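Local structure of penicillin-binding protein 1A (5CXW) at residues I258-A261 and V262-V266; S97-K100 and V101-L104; A76-G79 and G80-A83; E8-V11 and T12-L15. The protein builds and cross-links peptidoglycan, this chain being its penicillin-sensitive transpeptidase part, caught as an acyl-enzyme with penicillin V. All blocks are in the same frame, centred on the assembly; numbering follows the deposited sequence.

Interaction 1: I258-A261 and V262-V266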
ATOM      1  N   ILE A 258       0.391  15.373   5.072  1.00 12.54           N
ATOM      2  CA  ILE A 258       1.670  15.473   4.438  1.00 12.32           C
ATOM      3  C   ILE A 258       1.606  16.733   3.543  1.00 11.34           C
ATOM      4  O   ILE A 258       0.593  16.961   2.880  1.00 11.53           O
ATOM      5  CB  ILE A 258       1.932  14.233   3.579  1.00 12.60           C
ATOM      6  CG1 ILE A 258       1.909  12.960   4.420  1.00 14.02           C
ATOM      7  CG2 ILE A 258       3.209  14.375   2.773  1.00 12.19           C
ATOM      8  CD1 ILE A 258       1.889  11.719   3.577  1.00 14.77           C
ATOM      9  N   PRO A 259       2.654  17.563   3.541  1.00 10.81           N
ATOM     10  CA  PRO A 259       2.529  18.756   2.696  1.00 10.82           C
ATOM     11  C   PRO A 259       2.387  18.372   1.213  1.00 10.31           C
ATOM     12  O   PRO A 259       2.962  17.375   0.732  1.00  9.50           O
ATOM     13  CB  PRO A 259       3.828  19.535   2.947  1.00 11.22           C
ATOM     14  CG  PRO A 259       4.349  18.974   4.268  1.00 11.06           C
ATOM     15  CD  PRO A 259       3.839  17.582   4.402  1.00 10.69           C
ATOM     16  N   LYS A 260       1.539  19.127   0.521  1.00 10.70           N
ATOM     17  CA  LYS A 260       1.328  18.915  -0.902  1.00 10.92           C
ATOM     18  C   LYS A 260       2.635  18.796  -1.673  1.00 10.96           C
ATOM     19  O   LYS A 260       2.779  17.930  -2.550  1.00 10.50           O
ATOM     20  CB  LYS A 260       0.486  20.053  -1.466  1.00 12.10           C
ATOM     21  CG  LYS A 260       0.379  20.043  -3.012  1.00 13.32           C
ATOM     22  CD  LYS A 260      -0.658  20.995  -3.532  1.00 14.43           C
ATOM     23  CE  LYS A 260      -0.718  21.084  -5.051  1.00 15.48           C
ATOM     24  NZ  LYS A 260      -0.966  19.803  -5.727  1.00 15.41           N
ATOM     25  N   ALA A 261       3.572  19.720  -1.417  1.00 10.91           N
ATOM     26  CA  ALA A 261       4.831  19.737  -2.169  1.00 10.70           C
ATOM     27  C   ALA A 261       5.605  18.429  -1.939  1.00 10.36           C
ATOM     28  O   ALA A 261       6.208  17.877  -2.889  1.00  9.65           O
ATOM     29  CB  ALA A 261       5.676  20.943  -1.861  1.00 11.25           C
ATOM     30  N   VAL A 262       5.557  17.927  -0.710  1.00 10.06           N
ATOM     31  CA  VAL A 262       6.184  16.668  -0.389  1.00 10.05           C
ATOM     32  C   VAL A 262       5.497  15.535  -1.118  1.00 10.02           C
ATOM     33  O   VAL A 262       6.175  14.695  -1.793  1.00 10.26           O
ATOM     34  CB  VAL A 262       6.197  16.432   1.146  1.00 10.17           C
ATOM     35  CG1 VAL A 262       6.577  14.998   1.457  1.00 10.01           C
ATOM     36  CG2 VAL A 262       7.136  17.382   1.795  1.00 10.72           C
ATOM     37  N   ALA A 263       4.199  15.432  -0.975  1.00 10.16           N
ATOM     38  CA  ALA A 263       3.483  14.315  -1.573  1.00 10.47           C
ATOM     39  C   ALA A 263       3.692  14.287  -3.106  1.00 10.24           C
ATOM     40  O   ALA A 263       3.884  13.220  -3.695  1.00  9.66           O
ATOM     41  CB  ALA A 263       2.024  14.438  -1.287  1.00 11.19           C
ATOM     42  N   ASP A 264       3.642  15.442  -3.746  1.00 10.52           N
ATOM     43  CA  ASP A 264       3.754  15.531  -5.219  1.00 10.93           C
ATOM     44  C   ASP A 264       5.180  15.151  -5.703  1.00 10.97           C
ATOM     45  O   ASP A 264       5.350  14.623  -6.816  1.00 11.19           O
ATOM     46  CB  ASP A 264       3.306  16.905  -5.707  1.00 11.87           C
ATOM     47  CG  ASP A 264       1.772  17.156  -5.463  1.00 12.38           C
ATOM     48  OD1 ASP A 264       1.000  16.174  -5.166  1.00 12.59           O
ATOM     49  OD2 ASP A 264       1.373  18.319  -5.624  1.00 13.80           O
ATOM     50  N   ASN A 265       6.197  15.420  -4.882  1.00 10.52           N
ATOM     51  CA  ASN A 265       7.552  14.944  -5.161  1.00 10.55           C
ATOM     52  C   ASN A 265       7.675  13.416  -5.002  1.00  9.75           C
ATOM     53  O   ASN A 265       8.380  12.741  -5.808  1.00  9.98           O
ATOM     54  CB  ASN A 265       8.625  15.656  -4.333  1.00 10.62           C
ATOM     55  CG  ASN A 265       9.087  16.929  -4.987  1.00 11.75           C
ATOM     56  OD1 ASN A 265       9.942  16.904  -5.860  1.00 12.53           O
ATOM     57  ND2 ASN A 265       8.560  18.047  -4.570  1.00 11.80           N
ATOM     58  N   VAL A 266       7.018  12.859  -3.972  1.00  9.73           N
ATOM     59  CA  VAL A 266       7.001  11.407  -3.822  1.00  9.40           C
ATOM     60  C   VAL A 266       6.336  10.760  -5.097  1.00  9.68           C
ATOM     61  O   VAL A 266       6.876   9.833  -5.707  1.00  9.23           O
ATOM     62  CB  VAL A 266       6.282  10.946  -2.557  1.00  9.76           C
ATOM     63  CG1 VAL A 266       6.086   9.429  -2.567  1.00  9.88           C
ATOM     64  CG2 VAL A 266       7.029  11.443  -1.294  1.00 10.43           C
TER
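Lys260 places CG anti to its backbone N (chi1 171°) and runs on extended until a bend at chi4 turns NZ toward Asp264, whose carboxylate is brought back over the preceding turn by a chi1 of -66°. This is the first turn of helix 260-270, with Pro259 at the N-cap position. NZ meets OD2 of Asp264 at 2.8 Å in an i to i+4 salt bridge and uses the syn lone pair of that oxygen; the aliphatic part of the lysine also lies against it, CG of Lys260 being 3.3 Å from OD2. The other oxygen, OD1, is hydrogen-bonded to Ser224, so both sides of the carboxylate are held and its rotation is restricted. The helix ladder starts with the bond from Ala263 N to Pro259 O (2.9 Å).

On the inner side, CG2 of Ile258 touches CG1 of Val262 at 3.7 Å, the two side chains crossing at about a right angle, while the Pro259 ring lies alongside CG2 of Val262. Helices 100-109 and 211-222 cover this apolar side, through Leu108 and Leu221 among others. Asn265 fastens the neighbouring loop: its amide bonds Thr368 and Gly375. The carbonyl oxygen of Ala261 is gripped twice from opposite faces of its plane, by Asn265 N at 3.2 Å and by Asn265 ND2 at 2.9 Å, the latter with the oxygen close to the amide plane.

Interaction 2: S97-K100 and V101-L104. With 35P ((2R,4S)-5,5-dimethyl-2-{(1R)-2-oxo-1-[(phenoxyacetyl)amino]ethyl}-1,3-thiazolidine-4-carboxylic acid), chain C.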
ATOM      1  N   SER A  97       9.887  -3.588   0.521  1.00 11.22           N
ATOM      2  CA  SER A  97      10.313  -2.310  -0.035  1.00 11.82           C
ATOM      3  C   SER A  97       9.174  -1.361  -0.336  1.00 11.04           C
ATOM      4  O   SER A  97       9.448  -0.188  -0.623  1.00 11.00           O
ATOM      5  CB  SER A  97      11.085  -2.518  -1.304  1.00 12.34           C
ATOM      6  OG  SER A  97      12.315  -3.224  -1.043  1.00 13.52           O
ATOM      7  N   SER A  98       7.921  -1.801  -0.250  1.00 10.69           N
ATOM      8  CA  SER A  98       6.820  -0.873  -0.465  1.00 10.61           C
ATOM      9  C   SER A  98       6.777   0.167   0.652  1.00 10.35           C
ATOM     10  O   SER A  98       6.161   1.233   0.495  1.00 10.56           O
ATOM     11  CB  SER A  98       5.490  -1.590  -0.640  1.00 11.07           C
ATOM     12  OG  SER A  98       5.081  -2.305   0.504  1.00 11.10           O
ATOM     13  N   PHE A  99       7.454  -0.126   1.776  1.00 10.08           N
ATOM     14  CA  PHE A  99       7.461   0.789   2.893  1.00 10.00           C
ATOM     15  C   PHE A  99       8.494   1.920   2.695  1.00  9.77           C
ATOM     16  O   PHE A  99       8.443   2.948   3.437  1.00  9.60           O
ATOM     17  CB  PHE A  99       7.770   0.055   4.194  1.00 10.17           C
ATOM     18  CG  PHE A  99       6.920   0.535   5.340  1.00 10.26           C
ATOM     19  CD1 PHE A  99       5.585   0.227   5.356  1.00 10.47           C
ATOM     20  CD2 PHE A  99       7.433   1.304   6.359  1.00 10.48           C
ATOM     21  CE1 PHE A  99       4.769   0.675   6.340  1.00 10.65           C
ATOM     22  CE2 PHE A  99       6.598   1.729   7.389  1.00 10.73           C
ATOM     23  CZ  PHE A  99       5.278   1.428   7.366  1.00 10.60           C
ATOM     24  N   LYS A 100       9.390   1.801   1.691  1.00  9.76           N
ATOM     25  CA  LYS A 100      10.411   2.807   1.494  1.00 10.15           C
ATOM     26  C   LYS A 100       9.841   4.205   1.237  1.00 10.24           C
ATOM     27  O   LYS A 100      10.523   5.217   1.491  1.00 10.56           O
ATOM     28  CB  LYS A 100      11.352   2.458   0.307  1.00 10.56           C
ATOM     29  CG  LYS A 100      12.264   1.292   0.598  1.00 11.38           C
ATOM     30  CD  LYS A 100      13.111   0.877  -0.580  1.00 11.55           C
ATOM     31  CE  LYS A 100      13.907  -0.329  -0.173  1.00 12.47           C
ATOM     32  NZ  LYS A 100      14.583  -0.862  -1.303  1.00 13.19           N
ATOM     33  N   VAL A 101       8.659   4.261   0.634  1.00 10.37           N
ATOM     34  CA  VAL A 101       8.037   5.545   0.285  1.00 10.86           C
ATOM     35  C   VAL A 101       7.866   6.380   1.522  1.00  9.97           C
ATOM     36  O   VAL A 101       7.909   7.604   1.450  1.00  9.63           O
ATOM     37  CB  VAL A 101       6.701   5.425  -0.508  1.00 12.30           C
ATOM     38  CG1 VAL A 101       6.897   4.592  -1.731  1.00 12.42           C
ATOM     39  CG2 VAL A 101       5.564   4.934   0.377  1.00 12.85           C
ATOM     40  N   PHE A 102       7.699   5.748   2.694  1.00  9.43           N
ATOM     41  CA  PHE A 102       7.522   6.550   3.921  1.00  9.61           C
ATOM     42  C   PHE A 102       8.825   7.137   4.413  1.00  9.46           C
ATOM     43  O   PHE A 102       8.814   8.213   5.029  1.00  9.44           O
ATOM     44  CB  PHE A 102       6.786   5.723   5.008  1.00  9.75           C
ATOM     45  CG  PHE A 102       5.498   5.207   4.498  1.00  9.62           C
ATOM     46  CD1 PHE A 102       4.533   6.095   4.017  1.00 10.11           C
ATOM     47  CD2 PHE A 102       5.240   3.866   4.409  1.00  9.68           C
ATOM     48  CE1 PHE A 102       3.344   5.634   3.467  1.00 10.19           C
ATOM     49  CE2 PHE A 102       4.036   3.406   3.861  1.00 10.12           C
ATOM     50  CZ  PHE A 102       3.092   4.293   3.374  1.00 10.15           C
ATOM     51  N   ALA A 103       9.940   6.452   4.159  1.00  9.50           N
ATOM     52  CA  ALA A 103      11.243   7.071   4.389  1.00  9.40           C
ATOM     53  C   ALA A 103      11.439   8.269   3.483  1.00  9.55           C
ATOM     54  O   ALA A 103      12.016   9.291   3.851  1.00  9.64           O
ATOM     55  CB  ALA A 103      12.382   6.103   4.243  1.00  9.25           C
ATOM     56  N   LEU A 104      10.968   8.172   2.257  1.00  9.35           N
ATOM     57  CA  LEU A 104      11.081   9.313   1.342  1.00  9.12           C
ATOM     58  C   LEU A 104      10.208  10.484   1.752  1.00  8.87           C
ATOM     59  O   LEU A 104      10.644  11.656   1.744  1.00  8.43           O
ATOM     60  CB  LEU A 104      10.763   8.848  -0.064  1.00  9.46           C
ATOM     61  CG  LEU A 104      10.957   9.883  -1.166  1.00  9.67           C
ATOM     62  CD1 LEU A 104      12.320  10.518  -1.219  1.00 10.18           C
ATOM     63  CD2 LEU A 104      10.624   9.288  -2.514  1.00  9.94           C
TER
HETATM   64  C24 35P C 702      16.921 -11.089   0.408  1.00 22.91           C
HETATM   65  C23 35P C 702      17.129 -12.464   0.454  1.00 23.35           C
HETATM   66  C22 35P C 702      16.173 -13.325  -0.037  1.00 21.66           C
HETATM   67  C21 35P C 702      14.997 -12.846  -0.594  1.00 21.04           C
HETATM   68  C20 35P C 702      14.769 -11.488  -0.656  1.00 22.38           C
HETATM   69  C19 35P C 702      15.748 -10.595  -0.159  1.00 21.95           C
HETATM   70  O1  35P C 702      15.600  -9.230  -0.202  1.00 21.08           O
HETATM   71  C2  35P C 702      14.552  -8.680  -0.994  1.00 17.88           C
HETATM   72  C3  35P C 702      14.772  -7.198  -1.126  1.00 16.93           C
HETATM   73  O18 35P C 702      15.901  -6.737  -1.043  1.00 15.90           O
HETATM   74  N4  35P C 702      13.668  -6.503  -1.355  1.00 15.36           N
HETATM   75  C5  35P C 702      13.707  -5.065  -1.573  1.00 15.65           C
HETATM   76  C6  35P C 702      12.381  -4.531  -1.213  1.00 15.22           C
HETATM   77  O17 35P C 702      11.328  -5.200  -1.149  1.00 14.58           O
HETATM   78  C8  35P C 702      14.018  -4.633  -3.072  1.00 16.87           C
HETATM   79  N7  35P C 702      12.694  -4.409  -3.577  1.00 17.04           N
HETATM   80  S11 35P C 702      14.722  -5.764  -4.146  1.00 19.18           S
HETATM   81  C10 35P C 702      13.355  -6.043  -5.169  1.00 16.79           C
HETATM   82  C12 35P C 702      13.189  -7.536  -5.454  1.00 16.87           C
HETATM   83  C15 35P C 702      13.443  -5.351  -6.503  1.00 17.24           C
HETATM   84  C9  35P C 702      12.181  -5.532  -4.327  1.00 15.60           C
HETATM   85  C13 35P C 702      10.903  -5.132  -4.997  1.00 15.30           C
HETATM   86  O14 35P C 702      10.755  -3.893  -5.234  1.00 15.63           O
HETATM   87  O16 35P C 702      10.068  -6.033  -5.223  1.00 14.40           O
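Phe99 and Phe102 make a T-shaped aromatic contact where a 3-10 turn leads into helix 100-109. Phe102 turns its edge to the face of Phe99, with CD2 3.6 Å above the centre of that ring and the planes at 68°; a chi1 of -139° lets the Phe99 ring swing back toward the helix. One face of Phe102 is covered by CG2 of Val101. Along the backbone, Phe102 N bonds Phe99 O and Leu104 N bonds Lys100 O, taking the chain from the tight turn into the regular helix.

The same turn carries Ser97 and Lys100, the SxxK motif of penicillin-binding proteins. Covalently, Ser97 OG is joined to C6 of the opened penicillin V at 1.3 Å, making the acyl-ester. Polar contacts hold this ester: Ser97 N donates to the ester carbonyl oxygen O17 at 2.7 Å, a placement consistent with one arm of the oxyanion hole, and N7 of the thiazolidine ring donates to Ser97 OG at 2.8 Å. The Lys100 chain, extended beyond CG, runs back alongside the turn to Ser97 OG, where its bond is weak (NZ to OG 3.3 Å); NZ is also hydrogen-bonded to Ser150 and Asn152, which hold it beside the ester.

Helices 211-222, 165-176 and 152-161 pack round the start of helix 100-109, with loop residues Leu189 and Ile202 against Phe99.

Interaction 3: A76-G79 and G80-A83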
ATOM      1  N   ALA A  76     -12.851  -1.292  -3.961  1.00 14.05           N
ATOM      2  CA  ALA A  76     -12.689  -2.699  -4.235  1.00 14.37           C
ATOM      3  C   ALA A  76     -11.984  -3.314  -3.037  1.00 13.90           C
ATOM      4  O   ALA A  76     -11.112  -2.705  -2.448  1.00 13.71           O
ATOM      5  CB  ALA A  76     -11.844  -2.926  -5.481  1.00 14.48           C
ATOM      6  N   TYR A  77     -12.363  -4.528  -2.715  1.00 14.61           N
ATOM      7  CA  TYR A  77     -11.869  -5.205  -1.506  1.00 14.81           C
ATOM      8  C   TYR A  77     -11.995  -6.713  -1.694  1.00 15.67           C
ATOM      9  O   TYR A  77     -13.128  -7.272  -1.738  1.00 16.64           O
ATOM     10  CB  TYR A  77     -12.710  -4.767  -0.289  1.00 15.05           C
ATOM     11  CG  TYR A  77     -12.205  -5.223   1.061  1.00 14.71           C
ATOM     12  CD1 TYR A  77     -11.274  -4.471   1.754  1.00 14.39           C
ATOM     13  CD2 TYR A  77     -12.648  -6.425   1.639  1.00 15.51           C
ATOM     14  CE1 TYR A  77     -10.811  -4.849   2.994  1.00 14.57           C
ATOM     15  CE2 TYR A  77     -12.197  -6.810   2.875  1.00 15.75           C
ATOM     16  CZ  TYR A  77     -11.277  -6.006   3.551  1.00 15.30           C
ATOM     17  OH  TYR A  77     -10.854  -6.399   4.757  1.00 15.84           O
ATOM     18  N   TYR A  78     -10.825  -7.347  -1.849  1.00 15.97           N
ATOM     19  CA  TYR A  78     -10.710  -8.748  -1.949  1.00 16.94           C
ATOM     20  C   TYR A  78      -9.811  -9.201  -0.808  1.00 16.98           C
ATOM     21  O   TYR A  78      -8.598  -8.923  -0.819  1.00 16.18           O
ATOM     22  CB  TYR A  78     -10.111  -9.141  -3.313  1.00 17.50           C
ATOM     23  CG  TYR A  78      -9.973 -10.667  -3.418  1.00 18.80           C
ATOM     24  CD1 TYR A  78     -11.026 -11.478  -3.834  1.00 20.47           C
ATOM     25  CD2 TYR A  78      -8.806 -11.293  -3.009  1.00 18.80           C
ATOM     26  CE1 TYR A  78     -10.886 -12.873  -3.890  1.00 21.68           C
ATOM     27  CE2 TYR A  78      -8.660 -12.651  -3.055  1.00 20.51           C
ATOM     28  CZ  TYR A  78      -9.694 -13.442  -3.488  1.00 22.22           C
ATOM     29  OH  TYR A  78      -9.493 -14.816  -3.505  1.00 25.10           O
ATOM     30  N   GLY A  79     -10.364  -9.908   0.158  1.00 17.85           N
ATOM     31  CA  GLY A  79      -9.532 -10.506   1.231  1.00 18.70           C
ATOM     32  C   GLY A  79      -9.424 -12.018   1.183  1.00 20.44           C
ATOM     33  O   GLY A  79      -8.786 -12.611   2.046  1.00 20.81           O
ATOM     34  N   GLY A  80     -10.048 -12.638   0.190  1.00 21.88           N
ATOM     35  CA  GLY A  80     -10.132 -14.081   0.145  1.00 25.05           C
ATOM     36  C   GLY A  80     -11.448 -14.508  -0.485  1.00 28.12           C
ATOM     37  O   GLY A  80     -12.364 -13.703  -0.667  1.00 27.11           O
ATOM     38  N   ASP A  81     -11.544 -15.783  -0.838  0.50 30.11           N
ATOM     39  CA  ASP A  81     -12.784 -16.293  -1.457  0.50 33.05           C
ATOM     40  C   ASP A  81     -13.711 -17.016  -0.487  0.50 35.71           C
ATOM     41  O   ASP A  81     -14.717 -17.564  -0.921  0.50 37.31           O
ATOM     42  CB  ASP A  81     -12.469 -17.207  -2.645  0.50 33.60           C
ATOM     43  CG  ASP A  81     -12.314 -16.433  -3.954  0.50 32.90           C
ATOM     44  OD1 ASP A  81     -13.345 -16.041  -4.587  0.50 32.27           O
ATOM     45  OD2 ASP A  81     -11.146 -16.247  -4.351  0.50 32.20           O
ATOM     46  N   ASN A  82     -13.399 -17.005   0.811  1.00 37.49           N
ATOM     47  CA  ASN A  82     -14.243 -17.682   1.816  1.00 42.40           C
ATOM     48  C   ASN A  82     -14.881 -16.585   2.695  1.00 44.13           C
ATOM     49  O   ASN A  82     -14.200 -15.950   3.487  1.00 42.46           O
ATOM     50  CB  ASN A  82     -13.403 -18.707   2.609  1.00 44.35           C
ATOM     51  CG  ASN A  82     -14.245 -19.688   3.434  1.00 48.72           C
ATOM     52  OD1 ASN A  82     -15.434 -19.463   3.694  1.00 51.04           O
ATOM     53  ND2 ASN A  82     -13.615 -20.786   3.870  1.00 49.75           N
ATOM     54  N   ALA A  83     -16.198 -16.378   2.522  1.00 45.80           N
ATOM     55  CA  ALA A  83     -17.013 -15.476   3.361  1.00 47.39           C
ATOM     56  C   ALA A  83     -16.841 -15.671   4.868  1.00 49.59           C
ATOM     57  O   ALA A  83     -16.936 -14.709   5.640  1.00 49.11           O
ATOM     58  CB  ALA A  83     -18.483 -15.664   3.020  1.00 49.25           C
TER
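Tyr78 reaches forward over Gly80 to Asp81. From CB, its CG is anti to the backbone N (chi1 179°), which lays the ring along the direction of the departing chain. CG and CD2 pass over the backbone of Gly80, and CE2 comes closest to it, 3.5 Å from Gly80 N, which sits under one ring face, displaced toward the rim. CA of Gly80 lies 4.1 Å from the ring centroid, an off-centre CH-pi contact. On the same face, out toward the other edge, CE1 is 3.6 Å from Gly80 O, a buried carbonyl oxygen that has no hydrogen-bond partner in the model. CZ lies 3.6 Å from Gly80 C. At the tip, OH points at OD2 of Asp81, which arrives at the ring edge near its plane; the modelled separation is implausibly short and Asp81 has two conformers, so the hydrogen bond is doubtful in detail. In the modelled conformer the carboxylate is turned 66° from the ring plane.

Gly80 adopts a phi of 147°, at which Gly79 O crowds the place where a CB would sit. Pro3 of helix 2-19 touches both Tyr78 and Asp81. This is local packing at the exit of an edge strand: strand 74-78 ends the five-stranded antiparallel sheet of the transpeptidase fold, pairing with strand 60-67.

Interaction 4: E8-V11 and T12-L15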
ATOM      1  N   GLU A   8     -18.960  -7.740   3.702  1.00 22.02           N
ATOM      2  CA  GLU A   8     -20.086  -7.582   4.660  1.00 23.94           C
ATOM      3  C   GLU A   8     -19.603  -7.493   6.098  1.00 22.68           C
ATOM      4  O   GLU A   8     -20.133  -6.723   6.903  1.00 21.45           O
ATOM      5  CB  GLU A   8     -21.089  -8.774   4.529  1.00 28.97           C
ATOM      6  CG  GLU A   8     -21.874  -8.769   3.223  1.00 34.28           C
ATOM      7  CD  GLU A   8     -22.526 -10.159   2.848  1.00 41.40           C
ATOM      8  OE1 GLU A   8     -22.724 -11.059   3.743  1.00 45.59           O
ATOM      9  OE2 GLU A   8     -22.857 -10.373   1.636  1.00 47.95           O
ATOM     10  N   ARG A   9     -18.608  -8.319   6.431  1.00 23.48           N
ATOM     11  CA  ARG A   9     -18.032  -8.308   7.755  1.00 24.65           C
ATOM     12  C   ARG A   9     -17.444  -6.935   8.094  1.00 21.80           C
ATOM     13  O   ARG A   9     -17.573  -6.454   9.208  1.00 22.42           O
ATOM     14  CB  ARG A   9     -16.980  -9.429   7.941  1.00 27.97           C
ATOM     15  CG  ARG A   9     -17.626 -10.779   8.276  1.00 34.10           C
ATOM     16  CD  ARG A   9     -16.801 -12.027   7.934  1.00 37.78           C
ATOM     17  NE  ARG A   9     -15.463 -12.093   8.546  1.00 40.65           N
ATOM     18  CZ  ARG A   9     -14.596 -13.114   8.397  1.00 44.89           C
ATOM     19  NH1 ARG A   9     -13.389 -13.075   8.980  1.00 46.34           N
ATOM     20  NH2 ARG A   9     -14.904 -14.185   7.658  1.00 46.75           N
ATOM     21  N   GLN A  10     -16.799  -6.305   7.130  1.00 19.91           N
ATOM     22  CA  GLN A  10     -16.283  -4.945   7.356  1.00 18.40           C
ATOM     23  C   GLN A  10     -17.362  -3.887   7.439  1.00 17.64           C
ATOM     24  O   GLN A  10     -17.273  -2.952   8.217  1.00 18.27           O
ATOM     25  CB  GLN A  10     -15.277  -4.566   6.279  1.00 17.90           C
ATOM     26  CG  GLN A  10     -13.978  -5.358   6.285  1.00 18.28           C
ATOM     27  CD  GLN A  10     -13.313  -5.244   7.628  1.00 19.37           C
ATOM     28  OE1 GLN A  10     -13.117  -4.168   8.128  1.00 19.64           O
ATOM     29  NE2 GLN A  10     -13.039  -6.373   8.246  1.00 20.56           N
ATOM     30  N   VAL A  11     -18.419  -4.040   6.665  1.00 17.48           N
ATOM     31  CA  VAL A  11     -19.546  -3.143   6.756  1.00 17.76           C
ATOM     32  C   VAL A  11     -20.224  -3.229   8.133  1.00 18.56           C
ATOM     33  O   VAL A  11     -20.532  -2.222   8.743  1.00 18.88           O
ATOM     34  CB  VAL A  11     -20.572  -3.421   5.608  1.00 18.07           C
ATOM     35  CG1 VAL A  11     -21.885  -2.623   5.812  1.00 19.37           C
ATOM     36  CG2 VAL A  11     -20.003  -3.073   4.255  1.00 18.17           C
ATOM     37  N   THR A  12     -20.458  -4.453   8.612  1.00 20.08           N
ATOM     38  CA  THR A  12     -21.020  -4.661   9.927  1.00 21.81           C
ATOM     39  C   THR A  12     -20.190  -4.032  11.016  1.00 21.80           C
ATOM     40  O   THR A  12     -20.719  -3.318  11.874  1.00 22.57           O
ATOM     41  CB  THR A  12     -21.166  -6.128  10.241  1.00 24.01           C
ATOM     42  OG1 THR A  12     -22.064  -6.693   9.296  1.00 24.84           O
ATOM     43  CG2 THR A  12     -21.720  -6.352  11.648  1.00 26.51           C
ATOM     44  N   ARG A  13     -18.885  -4.256  10.958  1.00 22.45           N
ATOM     45  CA  ARG A  13     -17.975  -3.695  11.932  1.00 24.42           C
ATOM     46  C   ARG A  13     -18.117  -2.179  11.947  1.00 22.24           C
ATOM     47  O   ARG A  13     -18.189  -1.566  13.000  1.00 22.87           O
ATOM     48  CB  ARG A  13     -16.532  -4.098  11.578  1.00 27.14           C
ATOM     49  CG  ARG A  13     -15.472  -3.920  12.653  1.00 32.91           C
ATOM     50  CD  ARG A  13     -14.029  -3.792  12.063  1.00 37.03           C
ATOM     51  NE  ARG A  13     -13.830  -2.367  11.876  1.00 41.75           N
ATOM     52  CZ  ARG A  13     -14.088  -1.633  10.775  1.00 42.85           C
ATOM     53  NH1 ARG A  13     -14.449  -2.131   9.551  1.00 40.76           N
ATOM     54  NH2 ARG A  13     -13.941  -0.318  10.902  1.00 45.70           N
ATOM     55  N   GLU A  14     -18.159  -1.575  10.778  1.00 20.84           N
ATOM     56  CA  GLU A  14     -18.234  -0.098  10.697  1.00 20.56           C
ATOM     57  C   GLU A  14     -19.599   0.448  11.208  1.00 21.10           C
ATOM     58  O   GLU A  14     -19.678   1.494  11.876  1.00 21.70           O
ATOM     59  CB  GLU A  14     -17.997   0.328   9.257  1.00 19.83           C
ATOM     60  CG  GLU A  14     -17.890   1.817   9.057  1.00 20.59           C
ATOM     61  CD  GLU A  14     -17.467   2.158   7.644  1.00 21.06           C
ATOM     62  OE1 GLU A  14     -16.519   1.535   7.137  1.00 21.97           O
ATOM     63  OE2 GLU A  14     -18.021   3.039   7.014  1.00 21.26           O
ATOM     64  N   LEU A  15     -20.680  -0.275  10.879  1.00 21.23           N
ATOM     65  CA  LEU A  15     -22.017   0.122  11.349  1.00 22.73           C
ATOM     66  C   LEU A  15     -22.059   0.061  12.878  1.00 25.06           C
ATOM     67  O   LEU A  15     -22.602   0.966  13.504  1.00 26.57           O
ATOM     68  CB  LEU A  15     -23.118  -0.776  10.746  1.00 22.54           C
ATOM     69  CG  LEU A  15     -23.321  -0.601   9.250  1.00 22.48           C
ATOM     70  CD1 LEU A  15     -24.132  -1.773   8.697  1.00 23.22           C
ATOM     71  CD2 LEU A  15     -23.927   0.753   8.918  1.00 23.22           C
TER
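Glu8 accepts from Thr12 N through its carbonyl oxygen (2.9 Å), one rung of the i to i+4 ladder of helix 2-19 near the N-terminus of the chain. Thr12 OG1 lies 3.1 Å from the same Glu8 O. The carboxylate of Glu8 heads away from this turn to a salt bridge with Lys1. Arg9 continues the ladder, its O receiving Arg13 N at 3.1 Å, while its guanidinium extends in another direction and donates to the carbonyl oxygens of Ala83 and Gly85, tying the helix to the loop that follows strand 74-78.

Gln10 is bent at chi2 (-56°), which folds its amide back beside the helix and alongside Arg13. The two side chains point the same way and their flat groups are nearly parallel, with planes 11° apart. NH1 of Arg13 lies 2.8 Å from OE1 of Gln10, but the N-H is poorly aimed, at 119°, so the bond is weak. The carbonyl of Gln10 takes the backbone N of Glu14, whose carboxylate receives the N-H groups of Phe232 and Val233 and so pins the helix to the start of strand 233-237.

Val11 faces inward with Leu15, one turn on, toward Val33 of strand 32-35 and Val233. The two side chains lie side by side: CG1 of Val11, anti to its own N, meets CD1 of Leu15 at 3.8 Å, and CG of Leu15 rests 3.3 Å from Val11 O.

The four contacts fall into two groups. Interaction 2 carries the penicillin ester on Ser97, and interaction 1, with its centre about 14 Å away, packs on helix 100-109, the helix that follows Ser97: Val266 CG2 lies 4.2 Å from Leu104 CG. Interactions 3 and 4, whose centres are also about 14 Å apart, join the edge strand and the loop after it to helix 2-19, with Ala83 O 2.9 Å from Arg9 NH2 and Tyr77 OH packing on Gln10 CG. Between the groups there is no touch: interaction 3 is about 15 Å from interaction 2 between nearest atoms, and interaction 4 about 19 Å. Interactions 1 and 3 lie on opposite sides of the chain's centre.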